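Local atomic coordinates of thiosulfate reductase (Thermus thermophilus, PDB entry 2VPZ), a protein that belongs to the molybdopterin oxidoreductases, carries a [4Fe-4S] cluster, molybdenum and two molybdopterin guanine dinucleotides, and probably reduces sulfur compounds such as thiosulfate or polysulfide. Residues W49-V54 against Y68-S74; Y63-G67 against L78-Q83; A175-V179 against I189-E193. All coordinates share one frame; numbering follows the deposited sequence.

Contact 1 of 3, residues W49-V54 against Y68-S74; sequences WRCGIV and YEANPKS. With SF4 (iron/sulfur cluster), chain G.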
loop_
_atom_site.group_PDB
_atom_site.type_symbol
_atom_site.label_atom_id
_atom_site.label_comp_id
_atom_site.label_asym_id
_atom_site.label_seq_id
_atom_site.Cartn_x
_atom_site.Cartn_y
_atom_site.Cartn_z
ATOM N N TRP A 49 39.364 -3.600 -5.124
ATOM C CA TRP A 49 38.972 -2.257 -4.653
ATOM C C TRP A 49 39.855 -1.847 -3.445
ATOM O O TRP A 49 40.064 -0.650 -3.187
ATOM C CB TRP A 49 37.490 -2.214 -4.303
ATOM C CG TRP A 49 36.858 -0.810 -4.280
ATOM C CD1 TRP A 49 36.379 -0.147 -3.183
ATOM C CD2 TRP A 49 36.556 0.041 -5.415
ATOM N NE1 TRP A 49 35.814 1.043 -3.560
ATOM C CE2 TRP A 49 35.904 1.191 -4.916
ATOM C CE3 TRP A 49 36.769 -0.067 -6.802
ATOM C CZ2 TRP A 49 35.478 2.253 -5.750
ATOM C CZ3 TRP A 49 36.339 0.998 -7.645
ATOM C CH2 TRP A 49 35.706 2.133 -7.103
ATOM N N ARG A 50 40.342 -2.868 -2.737
ATOM C CA ARG A 50 41.213 -2.794 -1.560
ATOM C C ARG A 50 40.690 -1.877 -0.400
ATOM O O ARG A 50 41.388 -0.974 0.057
ATOM C CB ARG A 50 42.655 -2.442 -2.015
ATOM C CG ARG A 50 43.347 -3.514 -2.973
ATOM C CD ARG A 50 44.707 -3.077 -3.624
ATOM N NE ARG A 50 44.641 -2.870 -5.072
ATOM C CZ ARG A 50 45.071 -3.702 -6.020
ATOM N NH1 ARG A 50 45.642 -4.858 -5.711
ATOM N NH2 ARG A 50 44.909 -3.394 -7.322
ATOM N N CYS A 51 39.462 -2.122 0.074
ATOM C CA CYS A 51 38.855 -1.343 1.175
ATOM C C CYS A 51 39.668 -1.517 2.479
ATOM O O CYS A 51 40.229 -2.597 2.738
ATOM C CB CYS A 51 37.366 -1.748 1.441
ATOM S SG CYS A 51 36.244 -1.805 -0.007
ATOM N N GLY A 52 39.750 -0.437 3.258
ATOM C CA GLY A 52 40.414 -0.435 4.546
ATOM C C GLY A 52 39.425 -1.041 5.545
ATOM O O GLY A 52 38.255 -0.639 5.577
ATOM N N ILE A 53 39.883 -2.004 6.341
ATOM C CA ILE A 53 39.070 -2.729 7.318
ATOM C C ILE A 53 39.753 -2.970 8.676
ATOM O O ILE A 53 40.973 -2.866 8.802
ATOM C CB ILE A 53 38.671 -4.171 6.764
ATOM C CG1 ILE A 53 39.902 -4.976 6.397
ATOM C CG2 ILE A 53 37.714 -4.046 5.553
ATOM C CD1 ILE A 53 39.796 -6.487 6.491
ATOM N N VAL A 54 38.961 -3.262 9.708
ATOM C CA VAL A 54 39.516 -3.615 11.025
ATOM C C VAL A 54 39.229 -5.135 11.126
ATOM O O VAL A 54 38.122 -5.541 10.784
ATOM C CB VAL A 54 38.809 -2.910 12.222
ATOM C CG1 VAL A 54 39.389 -3.459 13.551
ATOM C CG2 VAL A 54 38.974 -1.386 12.134
ATOM N N TYR A 68 35.772 1.066 8.435
ATOM C CA TYR A 68 36.047 2.134 9.438
ATOM C C TYR A 68 35.874 3.557 8.829
ATOM O O TYR A 68 36.233 3.775 7.678
ATOM C CB TYR A 68 37.391 1.929 10.237
ATOM C CG TYR A 68 38.761 2.006 9.552
ATOM C CD1 TYR A 68 39.573 3.156 9.639
ATOM C CD2 TYR A 68 39.289 0.886 8.894
ATOM C CE1 TYR A 68 40.893 3.178 9.087
ATOM C CE2 TYR A 68 40.591 0.895 8.340
ATOM C CZ TYR A 68 41.394 2.047 8.438
ATOM O OH TYR A 68 42.649 2.042 7.884
ATOM N N GLU A 69 35.300 4.471 9.620
ATOM C CA GLU A 69 34.970 5.832 9.209
ATOM C C GLU A 69 36.034 6.668 8.429
ATOM O O GLU A 69 35.846 6.933 7.255
ATOM C CB GLU A 69 34.316 6.612 10.408
ATOM C CG GLU A 69 32.962 5.990 10.980
ATOM C CD GLU A 69 31.685 6.345 10.171
ATOM O OE1 GLU A 69 31.703 7.403 9.497
ATOM O OE2 GLU A 69 30.667 5.585 10.246
ATOM N N ALA A 70 37.171 7.014 9.009
ATOM C CA ALA A 70 38.240 7.771 8.295
ATOM C C ALA A 70 38.615 7.211 6.901
ATOM O O ALA A 70 38.756 7.971 5.942
ATOM C CB ALA A 70 39.534 7.880 9.179
ATOM N N ASN A 71 38.789 5.897 6.781
ATOM C CA ASN A 71 39.117 5.281 5.481
ATOM C C ASN A 71 38.120 5.757 4.383
ATOM O O ASN A 71 36.926 5.503 4.471
ATOM C CB ASN A 71 39.104 3.745 5.541
ATOM C CG ASN A 71 39.688 3.092 4.298
ATOM O OD1 ASN A 71 40.901 3.134 4.073
ATOM N ND2 ASN A 71 38.816 2.535 3.449
ATOM N N PRO A 72 38.618 6.490 3.338
ATOM C CA PRO A 72 37.755 6.972 2.238
ATOM C C PRO A 72 37.028 5.917 1.357
ATOM O O PRO A 72 36.156 6.257 0.554
ATOM C CB PRO A 72 38.649 7.881 1.391
ATOM C CG PRO A 72 39.858 8.191 2.277
ATOM C CD PRO A 72 39.986 7.014 3.231
ATOM N N LYS A 73 37.419 4.656 1.480
ATOM C CA LYS A 73 36.815 3.559 0.711
ATOM C C LYS A 73 35.646 2.877 1.447
ATOM O O LYS A 73 34.526 2.860 0.954
ATOM C CB LYS A 73 37.881 2.526 0.292
ATOM C CG LYS A 73 38.843 2.996 -0.800
ATOM C CD LYS A 73 39.567 1.826 -1.430
ATOM C CE LYS A 73 40.297 2.204 -2.720
ATOM N NZ LYS A 73 39.432 2.047 -3.931
ATOM N N SER A 74 35.887 2.340 2.639
ATOM C CA SER A 74 34.796 1.701 3.383
ATOM C C SER A 74 33.855 2.680 4.134
ATOM O O SER A 74 32.629 2.508 4.103
ATOM C CB SER A 74 35.324 0.629 4.352
ATOM O OG SER A 74 36.449 1.045 5.066
HETATM FE FE1 SF4 G . 36.010 -3.907 -0.711
HETATM FE FE2 SF4 G . 33.938 -5.663 -1.133
HETATM FE FE3 SF4 G . 36.216 -5.760 -2.668
HETATM FE FE4 SF4 G . 36.319 -6.580 -0.059
HETATM S S1 SF4 G . 35.086 -7.564 -1.735
HETATM S S2 SF4 G . 37.859 -5.222 -1.146
HETATM S S3 SF4 G . 34.847 -5.113 0.904
HETATM S S4 SF4 G . 34.680 -4.021 -2.597
#
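The ammonium of Lys73 lies over one face of the Trp49 indole, with NZ 3.6 Å from the centroid of the five-membered ring and only 3° off the ring normal, a cation-pi contact as modelled, though NZ is packed too close to His192 for its place to be sure. Cys51 SG lies at the edge of the same indole, in its plane. The second flat group, the phenol of Tyr68, has CB of Asn71 over the centre of one face, while the Ile53 backbone meets its rim, N lying 3.6 Å from CE2. Val54 crosses the phenol at about a right angle and touches CD2 with its CG2.

Lys73 reaches the indole by running extended past the CA of Cys51 and then turning at its last bond (chi4 -90°). The turn also sets NZ 2.9 Å from Trp49 O in a weak hydrogen bond. Farther along, Ser74 OG donates to Gly52 O at 2.5 Å, in the carbonyl plane and with a C=O...OG angle of 153°. Gly52 packs closely here: a CB would run into the side-chain end of Asn71. Outside the contact, Thr217 takes the indole NE1, His215 stacks on the ring, and Thr563 holds the hydroxyl of Tyr68.

Between these two grips stands Cys51, whose SG binds FE1 of the cluster at 2.2 Å. The loop 68-74 thus backs the start of strand 52-57 on the side away from the iron. The buried positive charge of Lys73 is probably stabilised by the indole and the Trp49 carbonyl together. Ser74 fixes the carbonyl after the cluster ligand Cys51, and Lys73, more weakly, probably steadies that of Trp49 before it.

Contact 2 of 3, residues Y63-G67 against L78-Q83; sequences YKVEG and LCPRGQ. With SF4 (iron/sulfur cluster), chain G; MGD (2-amino-5,6-dimercapto-7-methyl-3,7,8a,9-tetrahydro-8-oxa-1,3,9,10-tetraaza-anthracen-4-one guanosine dinucleotide), chain I.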
loop_
_atom_site.group_PDB
_atom_site.type_symbol
_atom_site.label_atom_id
_atom_site.label_comp_id
_atom_site.label_asym_id
_atom_site.label_seq_id
_atom_site.Cartn_x
_atom_site.Cartn_y
_atom_site.Cartn_z
ATOM N N TYR A 63 37.320 -13.733 13.441
ATOM C CA TYR A 63 35.876 -13.989 13.513
ATOM C C TYR A 63 34.968 -12.958 12.830
ATOM O O TYR A 63 33.871 -13.291 12.344
ATOM C CB TYR A 63 35.420 -14.127 14.987
ATOM C CG TYR A 63 35.760 -15.464 15.611
ATOM C CD1 TYR A 63 36.893 -15.614 16.422
ATOM C CD2 TYR A 63 34.982 -16.597 15.337
ATOM C CE1 TYR A 63 37.251 -16.868 16.946
ATOM C CE2 TYR A 63 35.326 -17.853 15.849
ATOM C CZ TYR A 63 36.465 -17.986 16.656
ATOM O OH TYR A 63 36.825 -19.211 17.154
ATOM N N LYS A 64 35.441 -11.718 12.786
ATOM C CA LYS A 64 34.707 -10.587 12.241
ATOM C C LYS A 64 35.655 -9.538 11.664
ATOM O O LYS A 64 36.793 -9.354 12.119
ATOM C CB LYS A 64 33.831 -9.958 13.341
ATOM C CG LYS A 64 32.755 -8.942 12.884
ATOM C CD LYS A 64 31.649 -9.609 12.051
ATOM C CE LYS A 64 30.361 -8.779 11.986
ATOM N NZ LYS A 64 30.443 -7.648 11.016
ATOM N N VAL A 65 35.169 -8.840 10.644
ATOM C CA VAL A 65 35.920 -7.797 9.960
ATOM C C VAL A 65 34.945 -6.620 9.790
ATOM O O VAL A 65 33.741 -6.818 9.664
ATOM C CB VAL A 65 36.413 -8.342 8.574
ATOM C CG1 VAL A 65 35.633 -7.667 7.452
ATOM C CG2 VAL A 65 37.933 -8.142 8.427
ATOM N N GLU A 66 35.429 -5.392 9.780
ATOM C CA GLU A 66 34.483 -4.298 9.639
ATOM C C GLU A 66 35.070 -3.074 8.895
ATOM O O GLU A 66 36.289 -2.911 8.845
ATOM C CB GLU A 66 33.967 -3.902 11.041
ATOM C CG GLU A 66 32.470 -3.480 11.150
ATOM C CD GLU A 66 31.455 -4.654 11.310
ATOM O OE1 GLU A 66 31.660 -5.512 12.206
ATOM O OE2 GLU A 66 30.450 -4.684 10.551
ATOM N N GLY A 67 34.243 -2.244 8.261
ATOM C CA GLY A 67 34.805 -1.078 7.624
ATOM C C GLY A 67 35.148 -0.076 8.730
ATOM O O GLY A 67 34.897 -0.390 9.894
ATOM N N LEU A 78 30.770 -2.275 4.449
ATOM C CA LEU A 78 31.421 -3.397 3.780
ATOM C C LEU A 78 30.391 -4.183 2.930
ATOM O O LEU A 78 29.229 -4.343 3.341
ATOM C CB LEU A 78 32.081 -4.341 4.826
ATOM C CG LEU A 78 33.555 -4.801 4.690
ATOM C CD1 LEU A 78 34.472 -3.582 4.393
ATOM C CD2 LEU A 78 34.033 -5.534 5.967
ATOM N N CYS A 79 30.798 -4.655 1.749
ATOM C CA CYS A 79 29.935 -5.443 0.882
ATOM C C CYS A 79 29.978 -6.905 1.380
ATOM O O CYS A 79 30.809 -7.250 2.224
ATOM C CB CYS A 79 30.413 -5.380 -0.597
ATOM S SG CYS A 79 31.802 -6.573 -1.078
ATOM N N PRO A 80 29.080 -7.787 0.862
ATOM C CA PRO A 80 29.037 -9.212 1.253
ATOM C C PRO A 80 30.381 -9.981 1.112
ATOM O O PRO A 80 30.778 -10.762 1.993
ATOM C CB PRO A 80 27.907 -9.799 0.395
ATOM C CG PRO A 80 27.822 -8.842 -0.808
ATOM C CD PRO A 80 28.154 -7.493 -0.238
ATOM N N ARG A 81 31.083 -9.763 0.001
ATOM C CA ARG A 81 32.375 -10.403 -0.273
ATOM C C ARG A 81 33.441 -10.027 0.761
ATOM O O ARG A 81 34.293 -10.859 1.112
ATOM C CB ARG A 81 32.837 -10.066 -1.707
ATOM C CG ARG A 81 31.924 -10.710 -2.758
ATOM C CD ARG A 81 32.079 -10.114 -4.168
ATOM N NE ARG A 81 31.984 -8.654 -4.226
ATOM C CZ ARG A 81 32.963 -7.816 -4.566
ATOM N NH1 ARG A 81 34.155 -8.276 -4.898
ATOM N NH2 ARG A 81 32.742 -6.502 -4.546
ATOM N N GLY A 82 33.393 -8.790 1.252
ATOM C CA GLY A 82 34.334 -8.339 2.259
ATOM C C GLY A 82 34.064 -9.035 3.582
ATOM O O GLY A 82 34.995 -9.462 4.290
ATOM N N GLN A 83 32.780 -9.191 3.919
ATOM C CA GLN A 83 32.350 -9.860 5.156
ATOM C C GLN A 83 32.684 -11.367 5.203
ATOM O O GLN A 83 33.079 -11.877 6.252
ATOM C CB GLN A 83 30.842 -9.668 5.420
ATOM C CG GLN A 83 30.343 -8.224 5.694
ATOM C CD GLN A 83 30.636 -7.708 7.115
ATOM O OE1 GLN A 83 30.348 -6.554 7.445
ATOM N NE2 GLN A 83 31.211 -8.575 7.964
HETATM FE FE1 SF4 G . 36.010 -3.907 -0.711
HETATM FE FE2 SF4 G . 33.938 -5.663 -1.133
HETATM FE FE3 SF4 G . 36.216 -5.760 -2.668
HETATM FE FE4 SF4 G . 36.319 -6.580 -0.059
HETATM S S1 SF4 G . 35.086 -7.564 -1.735
HETATM S S2 SF4 G . 37.859 -5.222 -1.146
HETATM S S3 SF4 G . 34.847 -5.113 0.904
HETATM S S4 SF4 G . 34.680 -4.021 -2.597
HETATM P PB MGD I . 29.793 -4.302 -17.680
HETATM O O1B MGD I . 30.372 -5.307 -18.595
HETATM O O2B MGD I . 29.755 -2.907 -18.050
HETATM O O3B MGD I . 30.675 -4.671 -16.398
HETATM O O3A MGD I . 31.424 -5.115 -14.006
HETATM P PA MGD I . 31.044 -3.963 -15.014
HETATM O O1A MGD I . 32.255 -3.156 -15.056
HETATM O O2A MGD I . 29.904 -3.236 -14.478
HETATM O "O5'" MGD I . 28.331 -4.693 -17.315
HETATM C "C5'" MGD I . 27.716 -5.983 -17.262
HETATM C "C4'" MGD I . 26.376 -5.650 -17.899
HETATM O "O4'" MGD I . 26.748 -5.387 -19.242
HETATM C "C3'" MGD I . 25.307 -6.771 -17.992
HETATM O "O3'" MGD I . 24.013 -6.298 -17.537
HETATM C "C2'" MGD I . 25.203 -7.112 -19.500
HETATM O "O2'" MGD I . 23.831 -7.146 -19.872
HETATM C "C1'" MGD I . 25.722 -5.848 -20.139
HETATM N N9 MGD I . 25.967 -5.824 -21.608
HETATM C C8 MGD I . 26.365 -6.877 -22.389
HETATM N N7 MGD I . 26.488 -6.514 -23.697
HETATM C C5 MGD I . 26.139 -5.203 -23.764
HETATM C C6 MGD I . 25.964 -4.220 -24.853
HETATM O O6 MGD I . 26.278 -4.578 -25.994
HETATM N N1 MGD I . 25.575 -2.982 -24.555
HETATM C C2 MGD I . 25.251 -2.612 -23.287
HETATM N N2 MGD I . 24.845 -1.319 -23.027
HETATM N N3 MGD I . 25.374 -3.466 -22.224
HETATM C C4 MGD I . 25.804 -4.746 -22.392
HETATM C C10 MGD I . 32.622 -5.853 -13.884
HETATM C C11 MGD I . 33.367 -5.181 -12.777
HETATM O O11 MGD I . 32.660 -5.428 -11.552
HETATM C C12 MGD I . 34.888 -5.483 -12.769
HETATM S S12 MGD I . 35.837 -5.290 -14.146
HETATM C C13 MGD I . 35.564 -5.915 -11.644
HETATM S S13 MGD I . 37.256 -6.111 -11.669
HETATM C C14 MGD I . 34.826 -6.190 -10.359
HETATM N N15 MGD I . 34.602 -7.552 -10.044
HETATM C C16 MGD I . 33.573 -7.935 -9.221
HETATM C C17 MGD I . 33.284 -9.350 -8.794
HETATM O O17 MGD I . 34.060 -10.277 -9.158
HETATM N N18 MGD I . 32.234 -9.604 -7.941
HETATM C C19 MGD I . 31.425 -8.572 -7.589
HETATM N N19 MGD I . 30.381 -8.872 -6.842
HETATM N N20 MGD I . 31.563 -7.252 -7.951
HETATM C C21 MGD I . 32.643 -6.915 -8.720
HETATM N N22 MGD I . 32.856 -5.678 -9.140
HETATM C C23 MGD I . 33.550 -5.374 -10.348
HETATM O O HOH W 1 32.991 -10.367 8.772
#
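Val65 and Leu78 cross at about a right angle and form the close-packed half of the contact. Their methyls CG1 and CD2 are modelled nearer than carbons can sit, so the packing of these two methyls, with Glu66 CA and Gly82 O about them, is approximate in detail. The other methyl of Leu78, CD1, faces cluster sulfur S3 at 3.8 Å, which makes this leucine a wedge between strand 62-67 and the cluster. Gly82 belongs to the same tight side, since a CB there would collide with S3.

The polar half is looser. Water 1 bridges the backbones, accepting from Val65 N and donating to Gln83 O at 2.9 Å. Lys64, bent at chi2 (67°) and again at chi4 (78°), curls its ammonium back to Glu66, where NZ meets OE1 at 2.7 Å on the syn side, 30° out of the carboxylate plane. The amide of Gln83 lies beside this salt bridge, crossing the lysine obliquely. A chain of another protein covers this side too, and one of its polar side chains bonds to Leu78 O.

At the start of helix 80-84, Cys79 is the N-cap: its SG binds FE2 at 2.3 Å and accepts a weak bond from Gly82 N. Two residues on, the Arg81 guanidinium is sandwiched, S1 of the cluster over one face and C19 of a pterin over the opposite one. A basic residue so placed between cluster and pterin recalls relatives such as formate dehydrogenase and is consistent with an electron path. Cys79 is the last cysteine of the C-x2-C-x3-C-x27-C set that binds the [4Fe-4S] cluster in this protein, the cysteine pattern of the Fe4S4 domain of molybdopterin oxidoreductases.

Contact 3 of 3, residues A175-V179 against I189-E193; sequences APREV and IGGHE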
loop_
_atom_site.group_PDB
_atom_site.type_symbol
_atom_site.label_atom_id
_atom_site.label_comp_id
_atom_site.label_asym_id
_atom_site.label_seq_id
_atom_site.Cartn_x
_atom_site.Cartn_y
_atom_site.Cartn_z
ATOM N N ALA A 175 41.729 -2.112 -20.641
ATOM C CA ALA A 175 42.505 -1.537 -21.741
ATOM C C ALA A 175 41.756 -0.548 -22.685
ATOM O O ALA A 175 42.273 0.549 -22.943
ATOM C CB ALA A 175 43.199 -2.641 -22.583
ATOM N N PRO A 176 40.566 -0.927 -23.226
ATOM C CA PRO A 176 39.868 0.019 -24.090
ATOM C C PRO A 176 39.659 1.432 -23.559
ATOM O O PRO A 176 39.828 2.421 -24.270
ATOM C CB PRO A 176 38.534 -0.660 -24.385
ATOM C CG PRO A 176 38.855 -2.120 -24.392
ATOM C CD PRO A 176 40.089 -2.303 -23.464
ATOM N N ARG A 177 39.266 1.535 -22.300
ATOM C CA ARG A 177 39.004 2.827 -21.728
ATOM C C ARG A 177 40.282 3.568 -21.259
ATOM O O ARG A 177 40.301 4.797 -21.237
ATOM C CB ARG A 177 37.997 2.717 -20.585
ATOM C CG ARG A 177 38.531 2.026 -19.344
ATOM C CD ARG A 177 37.841 2.595 -18.121
ATOM N NE ARG A 177 38.480 2.280 -16.857
ATOM C CZ ARG A 177 37.837 2.129 -15.709
ATOM N NH1 ARG A 177 36.521 2.261 -15.689
ATOM N NH2 ARG A 177 38.497 1.842 -14.598
ATOM N N GLU A 178 41.335 2.840 -20.899
ATOM C CA GLU A 178 42.578 3.483 -20.445
ATOM C C GLU A 178 43.299 4.183 -21.610
ATOM O O GLU A 178 43.858 5.278 -21.453
ATOM C CB GLU A 178 43.527 2.491 -19.739
ATOM C CG GLU A 178 43.025 1.961 -18.374
ATOM C CD GLU A 178 42.461 3.052 -17.450
ATOM O OE1 GLU A 178 41.419 2.803 -16.786
ATOM O OE2 GLU A 178 43.063 4.155 -17.380
ATOM N N VAL A 179 43.270 3.529 -22.767
ATOM C CA VAL A 179 43.864 4.022 -24.012
ATOM C C VAL A 179 43.034 5.256 -24.463
ATOM O O VAL A 179 43.606 6.336 -24.686
ATOM C CB VAL A 179 43.855 2.916 -25.124
ATOM C CG1 VAL A 179 44.317 3.500 -26.461
ATOM C CG2 VAL A 179 44.755 1.729 -24.697
ATOM N N ILE A 189 41.894 6.742 -16.016
ATOM C CA ILE A 189 40.584 6.897 -15.379
ATOM C C ILE A 189 40.950 6.346 -13.969
ATOM O O ILE A 189 40.574 6.956 -12.975
ATOM C CB ILE A 189 39.391 6.152 -16.142
ATOM C CG1 ILE A 189 38.631 7.180 -16.996
ATOM C CG2 ILE A 189 38.423 5.473 -15.136
ATOM C CD1 ILE A 189 38.198 6.679 -18.388
ATOM N N GLY A 190 41.746 5.267 -13.910
ATOM C CA GLY A 190 42.217 4.707 -12.647
ATOM C C GLY A 190 41.423 3.598 -11.977
ATOM O O GLY A 190 40.365 3.240 -12.481
ATOM N N GLY A 191 41.915 3.067 -10.851
ATOM C CA GLY A 191 41.241 2.021 -10.097
ATOM C C GLY A 191 40.012 2.445 -9.281
ATOM O O GLY A 191 39.077 1.666 -9.063
ATOM N N HIS A 192 40.025 3.702 -8.808
ATOM C CA HIS A 192 38.902 4.298 -8.037
ATOM C C HIS A 192 38.347 5.383 -8.982
ATOM O O HIS A 192 38.593 6.558 -8.763
ATOM C CB HIS A 192 39.388 4.966 -6.708
ATOM C CG HIS A 192 38.348 5.111 -5.639
ATOM N ND1 HIS A 192 37.282 5.954 -5.729
ATOM C CD2 HIS A 192 38.230 4.516 -4.448
ATOM C CE1 HIS A 192 36.534 5.868 -4.653
ATOM N NE2 HIS A 192 37.092 4.987 -3.852
ATOM N N GLU A 193 37.601 4.976 -10.011
ATOM C CA GLU A 193 37.093 5.924 -10.996
ATOM C C GLU A 193 36.571 7.256 -10.388
ATOM O O GLU A 193 35.645 7.244 -9.527
ATOM C CB GLU A 193 36.116 5.240 -12.020
ATOM C CG GLU A 193 35.400 3.906 -11.593
ATOM C CD GLU A 193 36.170 2.559 -11.781
ATOM O OE1 GLU A 193 36.470 2.157 -12.928
ATOM O OE2 GLU A 193 36.442 1.876 -10.762
#
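The CB of Arg177 points from helix 168-184 toward the loop, CG sits between the backbone N and the carbonyl carbon (chi1 70°), and from CG to NE the chain runs extended across Ile189. CD passes 4.1 Å from Ile189 CD1. NE turns aside to its helix neighbour, giving a hydrogen bond to Glu178 OE1 at 3.0 Å on the anti side of that carboxylate. CZ sits over CG2 of Ile189, 3.4 Å away, so the methyl covers the middle of one guanidinium face. Arg177, Glu178 and Glu193 form a salt-bridge network joining helix 168-184 to the loop after it; the Arg177 side chain is about 8 Å from the molybdenum. At the tip, NH1 and NH2 both grip one atom, Glu193 OE1, the shorter bond being NH2 to OE1 at 2.6 Å; the oxygen lies in the guanidinium plane, though the carboxylate is turned 55° from it. A leucine in place of Arg177 is likely to leave Glu193 OE1 without its two donors and Glu178 OE1 without its NE partner. Glu193 has a second partner, Arg332, at OE2. Glu178 reaches the loop itself, its OE2 receiving Ile189 N at 3.1 Å through the syn lone pair in a nearly straight bond (169°).

Contacts 1 and 2 interlock along the chain, their segments alternating within the Fe4S4 domain, and their centres are 11 Å apart. Strands 52-57 and 62-67 are antiparallel neighbours in a three-stranded sheet, where Val54 N and Glu66 O are 2.8 Å apart in a probable hydrogen bond, and both contacts touch the cluster. Contact 3 follows later in sequence, in the larger molybdopterin oxidoreductase region. Its centre is 22 Å from that of contact 1 and 27 Å from that of contact 2. It still reaches contact 1, where Trp49 packs against Gly191, His192 and Glu193, so the surroundings of the cluster and the molybdenum region meet at this indole.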